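Local coordinates for adenylate isopentenyltransferase (Humulus lupulus, PDB 3A8T), which transfers the isopentenyl group of dimethylallyl diphosphate to ATP, ADP or AMP, with magnesium as cofactor, in the biosynthesis of cytokinins, at residues 284-289 against 294-299; 145-150 against 175-180; 49-54 against 180-185. All blocks are in the same frame, centred on the assembly; numbering follows the deposited sequence.

Contact 1: 284-289 against 294-299. With ATP (adenosine-5'-triphosphate), chain B.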
loop_
_atom_site.group_PDB
_atom_site.type_symbol
_atom_site.label_atom_id
_atom_site.label_comp_id
_atom_site.label_asym_id
_atom_site.label_seq_id
_atom_site.Cartn_x
_atom_site.Cartn_y
_atom_site.Cartn_z
ATOM N N GLY A 284 -10.196 -8.754 -6.840
ATOM C CA GLY A 284 -10.922 -9.031 -8.056
ATOM C C GLY A 284 -10.139 -8.563 -9.244
ATOM O O GLY A 284 -10.038 -9.223 -10.273
ATOM N N LYS A 285 -9.572 -7.386 -9.082
ATOM C CA LYS A 285 -8.746 -6.785 -10.097
ATOM C C LYS A 285 -7.550 -7.729 -10.372
ATOM O O LYS A 285 -7.207 -8.031 -11.530
ATOM C CB LYS A 285 -8.312 -5.450 -9.540
ATOM C CG LYS A 285 -7.637 -4.468 -10.466
ATOM C CD LYS A 285 -7.625 -3.105 -9.793
ATOM C CE LYS A 285 -9.055 -2.638 -9.556
ATOM N NZ LYS A 285 -9.158 -1.163 -9.313
ATOM N N ILE A 286 -6.915 -8.223 -9.321
ATOM C CA ILE A 286 -5.806 -9.141 -9.535
ATOM C C ILE A 286 -6.290 -10.394 -10.250
ATOM O O ILE A 286 -5.641 -10.900 -11.154
ATOM C CB ILE A 286 -5.117 -9.535 -8.217
ATOM C CG1 ILE A 286 -4.335 -8.332 -7.687
ATOM C CG2 ILE A 286 -4.207 -10.742 -8.455
ATOM C CD1 ILE A 286 -4.069 -8.337 -6.203
ATOM N N LEU A 287 -7.443 -10.883 -9.848
ATOM C CA LEU A 287 -8.002 -12.041 -10.489
ATOM C C LEU A 287 -8.187 -11.780 -11.991
ATOM O O LEU A 287 -8.050 -12.690 -12.782
ATOM C CB LEU A 287 -9.324 -12.425 -9.808
ATOM C CG LEU A 287 -9.076 -13.018 -8.414
ATOM C CD1 LEU A 287 -10.366 -13.112 -7.648
ATOM C CD2 LEU A 287 -8.420 -14.404 -8.532
ATOM N N ARG A 288 -8.454 -10.550 -12.397
ATOM C CA ARG A 288 -8.625 -10.288 -13.822
ATOM C C ARG A 288 -7.315 -10.296 -14.627
ATOM O O ARG A 288 -7.343 -10.492 -15.830
ATOM C CB ARG A 288 -9.366 -8.942 -14.059
ATOM C CG ARG A 288 -10.919 -9.009 -14.098
ATOM C CD ARG A 288 -11.536 -9.813 -12.917
ATOM N NE ARG A 288 -12.593 -9.059 -12.211
ATOM C CZ ARG A 288 -13.269 -9.460 -11.128
ATOM N NH1 ARG A 288 -13.053 -10.642 -10.555
ATOM N NH2 ARG A 288 -14.167 -8.638 -10.603
ATOM N N LEU A 289 -6.172 -10.072 -13.989
ATOM C CA LEU A 289 -4.914 -10.085 -14.723
ATOM C C LEU A 289 -4.498 -11.517 -14.867
ATOM O O LEU A 289 -3.612 -11.854 -15.664
ATOM C CB LEU A 289 -3.834 -9.344 -13.987
ATOM C CG LEU A 289 -4.321 -8.013 -13.494
ATOM C CD1 LEU A 289 -4.637 -8.185 -12.054
ATOM C CD2 LEU A 289 -3.288 -6.960 -13.671
ATOM N N TRP A 294 -1.101 -13.563 -17.611
ATOM C CA TRP A 294 -0.231 -13.289 -16.469
ATOM C C TRP A 294 0.020 -14.424 -15.475
ATOM O O TRP A 294 -0.815 -14.776 -14.644
ATOM C CB TRP A 294 -0.737 -12.049 -15.735
ATOM C CG TRP A 294 -0.726 -10.773 -16.587
ATOM C CD1 TRP A 294 -1.200 -10.641 -17.850
ATOM C CD2 TRP A 294 -0.312 -9.457 -16.178
ATOM N NE1 TRP A 294 -1.124 -9.334 -18.252
ATOM C CE2 TRP A 294 -0.583 -8.583 -17.247
ATOM C CE3 TRP A 294 0.248 -8.930 -15.010
ATOM C CZ2 TRP A 294 -0.312 -7.202 -17.185
ATOM C CZ3 TRP A 294 0.510 -7.544 -14.950
ATOM C CH2 TRP A 294 0.229 -6.713 -16.025
ATOM N N ASP A 295 1.207 -14.979 -15.564
ATOM C CA ASP A 295 1.604 -16.063 -14.701
ATOM C C ASP A 295 1.903 -15.581 -13.263
ATOM O O ASP A 295 3.024 -15.238 -12.900
ATOM C CB ASP A 295 2.814 -16.768 -15.328
ATOM C CG ASP A 295 3.301 -17.902 -14.499
ATOM O OD1 ASP A 295 2.504 -18.432 -13.682
ATOM O OD2 ASP A 295 4.485 -18.256 -14.671
ATOM N N LEU A 296 0.886 -15.576 -12.426
ATOM C CA LEU A 296 1.098 -15.112 -11.072
ATOM C C LEU A 296 1.472 -16.255 -10.177
ATOM O O LEU A 296 0.764 -17.242 -10.122
ATOM C CB LEU A 296 -0.179 -14.463 -10.564
ATOM C CG LEU A 296 -0.815 -13.356 -11.388
ATOM C CD1 LEU A 296 -2.192 -13.077 -10.803
ATOM C CD2 LEU A 296 0.095 -12.140 -11.409
ATOM N N ARG A 297 2.569 -16.129 -9.456
ATOM C CA ARG A 297 2.996 -17.202 -8.561
ATOM C C ARG A 297 2.362 -16.864 -7.217
ATOM O O ARG A 297 2.760 -15.916 -6.583
ATOM C CB ARG A 297 4.536 -17.235 -8.499
ATOM C CG ARG A 297 5.237 -17.271 -9.869
ATOM C CD ARG A 297 4.904 -18.536 -10.665
ATOM N NE ARG A 297 5.406 -19.741 -10.008
ATOM C CZ ARG A 297 6.609 -20.261 -10.224
ATOM N NH1 ARG A 297 7.435 -19.706 -11.104
ATOM N NH2 ARG A 297 7.015 -21.285 -9.499
ATOM N N ARG A 298 1.356 -17.622 -6.802
ATOM C CA ARG A 298 0.646 -17.306 -5.570
ATOM C C ARG A 298 1.256 -17.766 -4.286
ATOM O O ARG A 298 1.634 -18.933 -4.137
ATOM C CB ARG A 298 -0.802 -17.804 -5.639
ATOM C CG ARG A 298 -1.717 -17.206 -4.544
ATOM C CD ARG A 298 -3.233 -17.350 -4.843
ATOM N NE ARG A 298 -3.587 -18.671 -5.340
ATOM C CZ ARG A 298 -3.727 -19.763 -4.590
ATOM N NH1 ARG A 298 -3.553 -19.715 -3.268
ATOM N NH2 ARG A 298 -4.018 -20.923 -5.177
ATOM N N LEU A 299 1.358 -16.841 -3.343
ATOM C CA LEU A 299 1.927 -17.176 -2.032
ATOM C C LEU A 299 0.788 -17.060 -1.044
ATOM O O LEU A 299 0.123 -16.044 -0.995
ATOM C CB LEU A 299 3.052 -16.209 -1.640
ATOM C CG LEU A 299 4.256 -16.171 -2.582
ATOM C CD1 LEU A 299 5.115 -14.984 -2.237
ATOM C CD2 LEU A 299 5.046 -17.480 -2.545
HETATM P PG ATP B . -8.362 3.130 -8.770
HETATM O O1G ATP B . -7.761 3.550 -10.076
HETATM O O2G ATP B . -8.721 4.486 -7.939
HETATM O O3G ATP B . -9.728 2.305 -9.015
HETATM P PB ATP B . -5.881 1.978 -8.444
HETATM O O1B ATP B . -5.725 0.804 -9.248
HETATM O O2B ATP B . -5.519 3.214 -9.311
HETATM O O3B ATP B . -7.374 2.116 -7.892
HETATM P PA ATP B . -5.316 1.479 -5.726
HETATM O O1A ATP B . -6.269 0.381 -5.682
HETATM O O2A ATP B . -4.003 0.984 -4.909
HETATM O O3A ATP B . -4.797 1.897 -7.235
HETATM O "O5'" ATP B . -5.823 2.781 -4.895
HETATM C "C5'" ATP B . -7.179 3.078 -5.085
HETATM C "C4'" ATP B . -7.612 3.907 -3.891
HETATM O "O4'" ATP B . -7.398 3.143 -2.698
HETATM C "C3'" ATP B . -6.796 5.204 -3.672
HETATM O "O3'" ATP B . -7.344 6.283 -4.425
HETATM C "C2'" ATP B . -6.898 5.402 -2.150
HETATM O "O2'" ATP B . -8.062 6.082 -1.831
HETATM C "C1'" ATP B . -6.933 4.001 -1.583
HETATM N N9 ATP B . -5.578 3.586 -1.127
HETATM C C8 ATP B . -4.653 2.830 -1.846
HETATM N N7 ATP B . -3.517 2.736 -1.186
HETATM C C5 ATP B . -3.627 3.411 -0.007
HETATM C C6 ATP B . -2.765 3.689 1.127
HETATM N N6 ATP B . -1.471 3.239 1.197
HETATM N N1 ATP B . -3.270 4.425 2.140
HETATM C C2 ATP B . -4.515 4.883 2.114
HETATM N N3 ATP B . -5.346 4.658 1.094
HETATM C C4 ATP B . -4.971 3.955 0.038
#
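Beside the ATP site of this Rossmann-like parallel sheet, Leu289 and Ile286 on the last turns of helix 257-289 meet Trp294 and Leu296, where the chain turns back into edge strand 296-300. It is a plain case of a helix end and the following strand held together by apolar side chains, with no hydrogen bond between the two segments. Leu289 supplies a CH-pi contact: its CD2 lies 4.2 Å from the centroid of the Trp294 six-membered ring, 16° off the ring normal. The end of Leu289 is crowded in the model, so the fine placing of this methyl is doubtful. CB of Leu289 sits over the same face, displaced toward the rim. Phe177 of the neighbouring strand 174-181 meets the opposite side of the indole, with the ring planes at about 25°. Ile286, which is buried, also packs against Asn140, Trp179 and Gly47 of the P-loop, bringing the helix end up to the ATP-binding residues. One residue earlier, Lys285, part of the ATP pocket, extends to the ligand, its NZ 3.5 Å from ATP O3G. In the second apolar pair, CG2 of Ile286 rests 3.9 Å from CD1 of Leu296.

Contact 2: 145-150 against 175-180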
loop_
_atom_site.group_PDB
_atom_site.type_symbol
_atom_site.label_atom_id
_atom_site.label_comp_id
_atom_site.label_asym_id
_atom_site.label_seq_id
_atom_site.Cartn_x
_atom_site.Cartn_y
_atom_site.Cartn_z
ATOM N N ALA A 145 0.243 0.612 -16.082
ATOM C CA ALA A 145 0.797 1.703 -16.859
ATOM C C ALA A 145 2.291 1.479 -17.090
ATOM O O ALA A 145 2.780 1.636 -18.211
ATOM C CB ALA A 145 0.593 3.026 -16.140
ATOM N N LEU A 146 3.000 1.105 -16.031
ATOM C CA LEU A 146 4.425 0.895 -16.121
ATOM C C LEU A 146 4.856 -0.289 -16.954
ATOM O O LEU A 146 5.773 -0.160 -17.743
ATOM C CB LEU A 146 5.042 0.744 -14.732
ATOM C CG LEU A 146 6.513 0.283 -14.741
ATOM C CD1 LEU A 146 7.413 1.433 -15.227
ATOM C CD2 LEU A 146 6.927 -0.118 -13.366
ATOM N N LEU A 147 4.183 -1.427 -16.804
ATOM C CA LEU A 147 4.563 -2.663 -17.478
ATOM C C LEU A 147 4.204 -2.868 -18.949
ATOM O O LEU A 147 4.945 -3.567 -19.638
ATOM C CB LEU A 147 4.063 -3.869 -16.669
ATOM C CG LEU A 147 4.595 -4.056 -15.236
ATOM C CD1 LEU A 147 4.163 -5.414 -14.715
ATOM C CD2 LEU A 147 6.095 -3.964 -15.212
ATOM N N VAL A 148 3.108 -2.300 -19.447
ATOM C CA VAL A 148 2.777 -2.526 -20.858
ATOM C C VAL A 148 3.779 -1.973 -21.911
ATOM O O VAL A 148 4.621 -1.115 -21.653
ATOM C CB VAL A 148 1.337 -2.003 -21.268
ATOM C CG1 VAL A 148 0.243 -2.801 -20.541
ATOM C CG2 VAL A 148 1.221 -0.531 -21.030
ATOM N N ASP A 149 3.661 -2.518 -23.107
ATOM C CA ASP A 149 4.489 -2.121 -24.219
ATOM C C ASP A 149 4.105 -0.749 -24.756
ATOM O O ASP A 149 4.953 0.073 -25.062
ATOM C CB ASP A 149 4.386 -3.162 -25.316
ATOM C CG ASP A 149 5.732 -3.630 -25.757
ATOM O OD1 ASP A 149 6.608 -2.738 -25.942
ATOM O OD2 ASP A 149 5.904 -4.872 -25.906
ATOM N N ARG A 150 2.813 -0.517 -24.896
ATOM C CA ARG A 150 2.358 0.783 -25.350
ATOM C C ARG A 150 1.319 1.236 -24.337
ATOM O O ARG A 150 0.326 0.561 -24.093
ATOM C CB ARG A 150 1.760 0.726 -26.767
ATOM C CG ARG A 150 2.783 0.635 -27.898
ATOM C CD ARG A 150 2.379 1.521 -29.095
ATOM N NE ARG A 150 2.409 2.952 -28.725
ATOM C CZ ARG A 150 2.855 3.949 -29.502
ATOM N NH1 ARG A 150 3.322 3.695 -30.723
ATOM N NH2 ARG A 150 2.844 5.201 -29.046
ATOM N N CYS A 175 9.065 -10.041 -16.694
ATOM C CA CYS A 175 8.530 -10.065 -15.338
ATOM C C CYS A 175 8.359 -11.390 -14.606
ATOM O O CYS A 175 8.088 -12.419 -15.206
ATOM C CB CYS A 175 7.155 -9.396 -15.329
ATOM S SG CYS A 175 7.080 -7.776 -15.954
ATOM N N CYS A 176 8.504 -11.332 -13.286
ATOM C CA CYS A 176 8.243 -12.468 -12.412
ATOM C C CYS A 176 7.235 -11.797 -11.470
ATOM O O CYS A 176 7.497 -10.733 -10.932
ATOM C CB CYS A 176 9.488 -12.916 -11.643
ATOM S SG CYS A 176 9.152 -14.207 -10.405
ATOM N N PHE A 177 6.074 -12.414 -11.305
ATOM C CA PHE A 177 5.017 -11.860 -10.493
ATOM C C PHE A 177 4.794 -12.680 -9.259
ATOM O O PHE A 177 4.395 -13.817 -9.368
ATOM C CB PHE A 177 3.691 -11.885 -11.253
ATOM C CG PHE A 177 3.667 -11.079 -12.504
ATOM C CD1 PHE A 177 3.520 -9.698 -12.458
ATOM C CD2 PHE A 177 3.755 -11.700 -13.750
ATOM C CE1 PHE A 177 3.460 -8.938 -13.633
ATOM C CE2 PHE A 177 3.700 -10.954 -14.937
ATOM C CZ PHE A 177 3.554 -9.571 -14.874
ATOM N N LEU A 178 5.054 -12.136 -8.083
ATOM C CA LEU A 178 4.753 -12.878 -6.870
ATOM C C LEU A 178 3.465 -12.218 -6.376
ATOM O O LEU A 178 3.406 -10.989 -6.251
ATOM C CB LEU A 178 5.825 -12.719 -5.811
ATOM C CG LEU A 178 7.213 -13.225 -6.191
ATOM C CD1 LEU A 178 8.202 -13.051 -5.049
ATOM C CD2 LEU A 178 7.084 -14.675 -6.581
ATOM N N TRP A 179 2.445 -13.027 -6.143
ATOM C CA TRP A 179 1.175 -12.534 -5.653
ATOM C C TRP A 179 0.968 -13.116 -4.244
ATOM O O TRP A 179 0.853 -14.335 -4.084
ATOM C CB TRP A 179 0.038 -12.944 -6.612
ATOM C CG TRP A 179 -1.352 -12.825 -6.065
ATOM C CD1 TRP A 179 -1.826 -11.874 -5.203
ATOM C CD2 TRP A 179 -2.474 -13.646 -6.394
ATOM N NE1 TRP A 179 -3.174 -12.059 -4.976
ATOM C CE2 TRP A 179 -3.592 -13.137 -5.694
ATOM C CE3 TRP A 179 -2.644 -14.775 -7.205
ATOM C CZ2 TRP A 179 -4.855 -13.712 -5.784
ATOM C CZ3 TRP A 179 -3.907 -15.354 -7.291
ATOM C CH2 TRP A 179 -4.997 -14.825 -6.588
ATOM N N VAL A 180 0.971 -12.235 -3.231
ATOM C CA VAL A 180 0.772 -12.658 -1.849
ATOM C C VAL A 180 -0.716 -12.617 -1.568
ATOM O O VAL A 180 -1.333 -11.573 -1.594
ATOM C CB VAL A 180 1.559 -11.756 -0.812
ATOM C CG1 VAL A 180 1.414 -12.311 0.580
ATOM C CG2 VAL A 180 3.032 -11.737 -1.167
#
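Leu147, the last residue of helix 140-147, stands over the start of strand 174-181, its CA 8.7 Å from the CA of Cys175. The helix stops there, and Val148 is the first residue to leave helical backbone angles; Leu147 and Asp149 bond through their backbones to Arg172 and Glu170. Leu147 is the one residue of the helix side that touches the strand, and it meets Cys175 and Phe177. Its CG lies beside the backbone N (chi1 -61°) and the rest of the chain is extended, which carries both methyl groups down to the strand. SG of Cys175 faces the fork of Leu147, 4.0 Å from both CD1 and CD2. CD1 of Leu147 also meets the Phe177 ring at its edge, near the ring plane, 3.8 Å from CE1 of Phe177. These two side chains point at each other from helix and strand, while CB of Cys175 sits 3.6 Å above the plane of the Phe177 ring, offset toward its rim. Such packing belongs to the beta-alpha-beta crossover of a P-loop NTPase-type fold: here strand 132-136 connects through helix 140-147 to strand 174-181, passing over strand 41-46, which lies between them in the sheet.

Contact 3: 49-54 against 180-185. With PO4 (phosphate ion), chain C.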
loop_
_atom_site.group_PDB
_atom_site.type_symbol
_atom_site.label_atom_id
_atom_site.label_comp_id
_atom_site.label_asym_id
_atom_site.label_seq_id
_atom_site.Cartn_x
_atom_site.Cartn_y
_atom_site.Cartn_z
ATOM N N THR A 49 -3.896 -4.578 -0.282
ATOM C CA THR A 49 -3.364 -3.746 0.782
ATOM C C THR A 49 -3.136 -4.546 2.053
ATOM O O THR A 49 -4.001 -5.296 2.492
ATOM C CB THR A 49 -4.351 -2.621 1.102
ATOM O OG1 THR A 49 -3.965 -1.951 2.313
ATOM C CG2 THR A 49 -5.773 -3.192 1.245
ATOM N N GLY A 50 -1.959 -4.391 2.640
ATOM C CA GLY A 50 -1.658 -5.093 3.858
ATOM C C GLY A 50 -1.339 -6.565 3.733
ATOM O O GLY A 50 -1.295 -7.231 4.768
ATOM N N THR A 51 -1.092 -7.107 2.541
ATOM C CA THR A 51 -0.759 -8.522 2.488
ATOM C C THR A 51 0.754 -8.827 2.773
ATOM O O THR A 51 1.210 -9.928 2.567
ATOM C CB THR A 51 -1.145 -9.175 1.130
ATOM O OG1 THR A 51 -0.549 -8.436 0.071
ATOM C CG2 THR A 51 -2.652 -9.277 0.957
ATOM N N GLY A 52 1.509 -7.864 3.276
ATOM C CA GLY A 52 2.906 -8.134 3.576
ATOM C C GLY A 52 3.866 -8.010 2.401
ATOM O O GLY A 52 4.919 -8.619 2.426
ATOM N N LYS A 53 3.501 -7.241 1.369
ATOM C CA LYS A 53 4.369 -7.064 0.234
ATOM C C LYS A 53 5.679 -6.348 0.545
ATOM O O LYS A 53 6.743 -6.760 0.088
ATOM C CB LYS A 53 3.636 -6.346 -0.865
ATOM C CG LYS A 53 2.825 -7.293 -1.723
ATOM C CD LYS A 53 1.507 -6.675 -2.152
ATOM C CE LYS A 53 1.491 -5.122 -2.165
ATOM N NZ LYS A 53 0.261 -4.728 -1.384
ATOM N N SER A 54 5.621 -5.266 1.293
ATOM C CA SER A 54 6.865 -4.580 1.624
ATOM C C SER A 54 7.818 -5.496 2.389
ATOM O O SER A 54 9.008 -5.576 2.097
ATOM C CB SER A 54 6.547 -3.365 2.456
ATOM O OG SER A 54 5.665 -2.552 1.712
ATOM N N VAL A 180 0.971 -12.235 -3.231
ATOM C CA VAL A 180 0.772 -12.658 -1.849
ATOM C C VAL A 180 -0.716 -12.617 -1.568
ATOM O O VAL A 180 -1.333 -11.573 -1.594
ATOM C CB VAL A 180 1.559 -11.756 -0.812
ATOM C CG1 VAL A 180 1.414 -12.311 0.580
ATOM C CG2 VAL A 180 3.032 -11.737 -1.167
ATOM N N ASP A 181 -1.292 -13.777 -1.326
ATOM C CA ASP A 181 -2.708 -13.867 -1.105
ATOM C C ASP A 181 -3.042 -14.233 0.354
ATOM O O ASP A 181 -2.304 -14.943 1.046
ATOM C CB ASP A 181 -3.250 -14.880 -2.130
ATOM C CG ASP A 181 -4.778 -15.039 -2.099
ATOM O OD1 ASP A 181 -5.543 -14.029 -2.179
ATOM O OD2 ASP A 181 -5.210 -16.207 -2.027
ATOM N N VAL A 182 -4.170 -13.710 0.812
ATOM C CA VAL A 182 -4.652 -13.946 2.151
ATOM C C VAL A 182 -6.159 -14.199 2.052
ATOM O O VAL A 182 -6.845 -13.544 1.273
ATOM C CB VAL A 182 -4.396 -12.698 3.002
ATOM C CG1 VAL A 182 -4.937 -12.869 4.400
ATOM C CG2 VAL A 182 -2.899 -12.448 3.052
ATOM N N SER A 183 -6.705 -15.153 2.783
ATOM C CA SER A 183 -8.134 -15.313 2.686
ATOM C C SER A 183 -8.829 -13.998 3.078
ATOM O O SER A 183 -8.402 -13.330 4.000
ATOM C CB SER A 183 -8.564 -16.432 3.592
ATOM O OG SER A 183 -8.240 -17.649 2.942
ATOM N N VAL A 184 -9.892 -13.622 2.370
ATOM C CA VAL A 184 -10.574 -12.370 2.673
ATOM C C VAL A 184 -10.856 -12.149 4.146
ATOM O O VAL A 184 -10.460 -11.127 4.705
ATOM C CB VAL A 184 -11.901 -12.203 1.860
ATOM C CG1 VAL A 184 -11.566 -11.734 0.443
ATOM C CG2 VAL A 184 -12.693 -13.506 1.812
ATOM N N LYS A 185 -11.508 -13.112 4.781
ATOM C CA LYS A 185 -11.809 -12.966 6.201
ATOM C C LYS A 185 -10.583 -12.661 7.057
ATOM O O LYS A 185 -10.615 -11.786 7.882
ATOM C CB LYS A 185 -12.510 -14.205 6.758
ATOM C CG LYS A 185 -13.175 -13.919 8.085
ATOM C CD LYS A 185 -13.908 -12.553 8.012
ATOM C CE LYS A 185 -14.729 -12.216 9.258
ATOM N NZ LYS A 185 -13.982 -12.331 10.544
HETATM P P PO4 C . 1.677 -4.197 2.097
HETATM O O1 PO4 C . 2.971 -3.558 1.711
HETATM O O2 PO4 C . 0.581 -3.190 1.973
HETATM O O3 PO4 C . 1.401 -5.355 1.203
HETATM O O4 PO4 C . 1.760 -4.674 3.496
#
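Thr51 of the P-loop packs on Val180 and Val182, where strand 174-181 ends and the chain turns toward helix 184-201. This Walker A loop joins strand 41-46 to helix 53-61, and its residues bind ATP; in the crystal it holds a phosphate ion, probably from the crystallisation liquor, while the nearest atoms of the bound ATP and the Lys53 side chain are about 8 Å apart. The ion probably marks the place of a substrate phosphate, perhaps that of the isopentenyl donor as in related transferases. Lys53 shows how one side chain serves both the wall and the anion. CB of Lys53 lies 3.2 Å from phosphate O3, and its CG passes CG2 of Val180 at 4.5 Å, a loose flank. CD and CE then curl around O3, for the chain is bent at each of its three outer torsions, and Lys53 NZ returns to hydrogen-bond phosphate O3 at 2.9 Å. NZ of Lys53 also bonds Gly47 O and Ala48 O, so three acceptors hold the ammonium group in place. Phosphate O3 takes a second bond, from the backbone N of Lys53 (2.8 Å, N-H...O angle 157°). The amides of Gly50, Gly52 and Ser54 serve the other three oxygens, and Ser54 OG adds a side-chain bond to O1; together these donors would offset the negative charge. Beneath the loop, Thr51 meets the strand without any hydrogen bond across. Its OG1 lies between the backbone N and the carbonyl carbon (chi1 54°) and bonds Ala48 O within the loop. CG1 of Val180 is pressed to 3.1 Å from Thr51 O, a tight contact and not a bond. Farther along, Thr51 and Val182 run alongside each other with reversed directions, CG2 of Thr51 3.8 Å from CG2 of Val182.

From the N terminus, the chain first lays down the nucleotide loop, residues 49-54, whose partner 180-185 arrives only after 125 intervening residues, so contact 3 closes a long loop. Within that span contact 2 closes a shorter one, between the end of helix 140-147 and strand 174-181; the two contacts share Val180 and lie toward opposite ends of that strand. Contact 1 follows in series, a tight return of four residues between helix 257-289 and strand 296-300. The edge strand it reaches pairs in parallel with strand 174-181, where Leu299 N probably bonds Trp179 O. Strand 174-181 therefore links all three, tying P-loop, crossover helix and sheet edge together.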